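Local coordinates for thioredoxin family protein (Streptococcus pneumoniae, PDB 2YP6), which probably acts as a surface-exposed thioredoxin-fold lipoprotein oxidoreductase that protects the pneumococcus against extracellular oxidative stress, at residues L105-P110 and L136-A141. Sequence-based numbering, arbitrary orientation.
Sequences LTVIAP and LYDTKA
Parallel pairing of V107 with L136 and of I108 with Y137 joins the two strands of a beta-alpha-beta unit of the thioredoxin fold, strands 102-108 and 135-137, whose connection runs through helix 120-127. Three backbone hydrogen bonds hold the pair: L136 N to T106 O (2.8 Å), I108 N to L136 O (3.0 Å) and, beyond the last bridge, D138 N to I108 O (2.8 Å). I108 thus donates to L136 and accepts from D138, its two bonds flanking Y137 as in parallel pairing, and V107 CA adds a CH···O contact to L136 O. On the face that carries V107 and L136, branched aliphatic groups suit burial: L136 also packs on L54, V107 on L74 and F76. V107 CG1, anti to the backbone N (chi1 -172°), reaches D138 CB at 3.7 Å. D138 centres an inverse gamma turn and begins a type I turn to A141, the N-cap of helix 142-146. An acid fits here because OD1 bonds T143 OG1 and OD2 bonds F144 N in that helix's first turn; F144 also lines the 3-cyclohexyl-1-propylphosphocholine pocket. On the other face I108 and Y137 pack under helix 120-127, where F121 touches both. The side chains of I108 and Y137 lie side by side, I108 CD1 3.8 Å from Y137 CE1; the broad tyrosine ring also meets P110. Past the strand end, the compact P110 ring packs obliquely against Y137, with P110 CG 3.8 Å from Y137 CB.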
loop_
_atom_site.group_PDB
_atom_site.type_symbol
_atom_site.label_atom_id
_atom_site.label_comp_id
_atom_site.label_asym_id
_atom_site.label_seq_id
_atom_site.Cartn_x
_atom_site.Cartn_y
_atom_site.Cartn_z
ATOM N N LEU A 105 -2.117 2.741 -2.782
ATOM C CA LEU A 105 -1.037 1.926 -3.340
ATOM C C LEU A 105 -0.736 0.830 -2.348
ATOM O O LEU A 105 -0.687 1.077 -1.133
ATOM C CB LEU A 105 0.261 2.714 -3.538
ATOM C CG LEU A 105 0.260 3.871 -4.524
ATOM C CD1 LEU A 105 1.620 4.572 -4.508
ATOM C CD2 LEU A 105 -0.091 3.396 -5.908
ATOM N N THR A 106 -0.551 -0.384 -2.849
ATOM C CA THR A 106 -0.144 -1.476 -1.978
ATOM C C THR A 106 1.134 -2.069 -2.528
ATOM O O THR A 106 1.378 -1.969 -3.721
ATOM C CB THR A 106 -1.227 -2.550 -1.791
ATOM O OG1 THR A 106 -1.226 -3.457 -2.906
ATOM C CG2 THR A 106 -2.606 -1.905 -1.614
ATOM N N VAL A 107 1.924 -2.674 -1.639
ATOM C CA VAL A 107 3.228 -3.223 -1.962
ATOM C C VAL A 107 3.368 -4.648 -1.415
ATOM O O VAL A 107 3.079 -4.907 -0.236
ATOM C CB VAL A 107 4.361 -2.354 -1.366
ATOM C CG1 VAL A 107 5.740 -2.830 -1.895
ATOM C CG2 VAL A 107 4.134 -0.853 -1.650
ATOM N N ILE A 108 3.794 -5.560 -2.284
ATOM C CA ILE A 108 4.194 -6.907 -1.878
ATOM C C ILE A 108 5.653 -7.100 -2.287
ATOM O O ILE A 108 6.211 -6.313 -3.039
ATOM C CB ILE A 108 3.320 -8.016 -2.501
ATOM C CG1 ILE A 108 3.484 -8.036 -4.006
ATOM C CG2 ILE A 108 1.861 -7.831 -2.146
ATOM C CD1 ILE A 108 2.951 -9.279 -4.713
ATOM N N ALA A 109 6.260 -8.163 -1.784
ATOM C CA ALA A 109 7.632 -8.509 -2.102
ATOM C C ALA A 109 7.603 -9.870 -2.777
ATOM O O ALA A 109 7.743 -10.911 -2.106
ATOM C CB ALA A 109 8.455 -8.553 -0.843
ATOM N N PRO A 110 7.370 -9.881 -4.097
ATOM C CA PRO A 110 7.114 -11.153 -4.773
ATOM C C PRO A 110 8.298 -12.121 -4.634
ATOM O O PRO A 110 9.451 -11.712 -4.743
ATOM C CB PRO A 110 6.872 -10.760 -6.229
ATOM C CG PRO A 110 7.278 -9.361 -6.362
ATOM C CD PRO A 110 7.318 -8.728 -5.012
ATOM N N LEU A 136 2.174 -3.082 -6.139
ATOM C CA LEU A 136 3.523 -2.801 -6.588
ATOM C C LEU A 136 4.452 -3.921 -6.129
ATOM O O LEU A 136 4.317 -4.440 -5.020
ATOM C CB LEU A 136 3.992 -1.478 -6.013
ATOM C CG LEU A 136 3.100 -0.263 -6.315
ATOM C CD1 LEU A 136 3.821 0.975 -5.844
ATOM C CD2 LEU A 136 2.715 -0.167 -7.789
ATOM N N TYR A 137 5.407 -4.255 -6.988
ATOM C CA TYR A 137 6.299 -5.389 -6.769
ATOM C C TYR A 137 7.636 -4.918 -6.242
ATOM O O TYR A 137 8.470 -4.431 -6.995
ATOM C CB TYR A 137 6.544 -6.094 -8.083
ATOM C CG TYR A 137 5.404 -6.945 -8.601
ATOM C CD1 TYR A 137 4.278 -7.194 -7.834
ATOM C CD2 TYR A 137 5.484 -7.530 -9.850
ATOM C CE1 TYR A 137 3.233 -7.998 -8.320
ATOM C CE2 TYR A 137 4.464 -8.340 -10.336
ATOM C CZ TYR A 137 3.345 -8.574 -9.566
ATOM O OH TYR A 137 2.330 -9.368 -10.065
ATOM N N ASP A 138 7.860 -5.127 -4.955
ATOM C CA ASP A 138 9.133 -4.809 -4.322
ATOM C C ASP A 138 10.091 -5.994 -4.519
ATOM O O ASP A 138 10.392 -6.730 -3.591
ATOM C CB ASP A 138 8.918 -4.536 -2.842
ATOM C CG ASP A 138 10.083 -3.815 -2.211
ATOM O OD1 ASP A 138 10.794 -3.103 -2.946
ATOM O OD2 ASP A 138 10.270 -3.950 -0.989
ATOM N N THR A 139 10.586 -6.141 -5.734
ATOM C CA THR A 139 11.379 -7.315 -6.124
ATOM C C THR A 139 12.766 -7.394 -5.492
ATOM O O THR A 139 13.446 -8.420 -5.602
ATOM C CB THR A 139 11.551 -7.363 -7.641
ATOM O OG1 THR A 139 12.121 -6.112 -8.077
ATOM C CG2 THR A 139 10.223 -7.619 -8.309
ATOM N N LYS A 140 13.174 -6.327 -4.811
ATOM C CA LYS A 140 14.463 -6.292 -4.130
ATOM C C LYS A 140 14.311 -6.157 -2.633
ATOM O O LYS A 140 15.306 -6.125 -1.921
ATOM C CB LYS A 140 15.292 -5.114 -4.639
ATOM C CG LYS A 140 15.700 -5.179 -6.083
ATOM C CD LYS A 140 16.207 -3.829 -6.550
ATOM C CE LYS A 140 16.272 -3.739 -8.070
ATOM N NZ LYS A 140 16.736 -2.401 -8.547
ATOM N N ALA A 141 13.061 -6.080 -2.171
ATOM C CA ALA A 141 12.708 -5.869 -0.772
ATOM C C ALA A 141 13.183 -4.544 -0.204
ATOM O O ALA A 141 13.117 -4.332 1.019
ATOM C CB ALA A 141 13.198 -7.019 0.088
#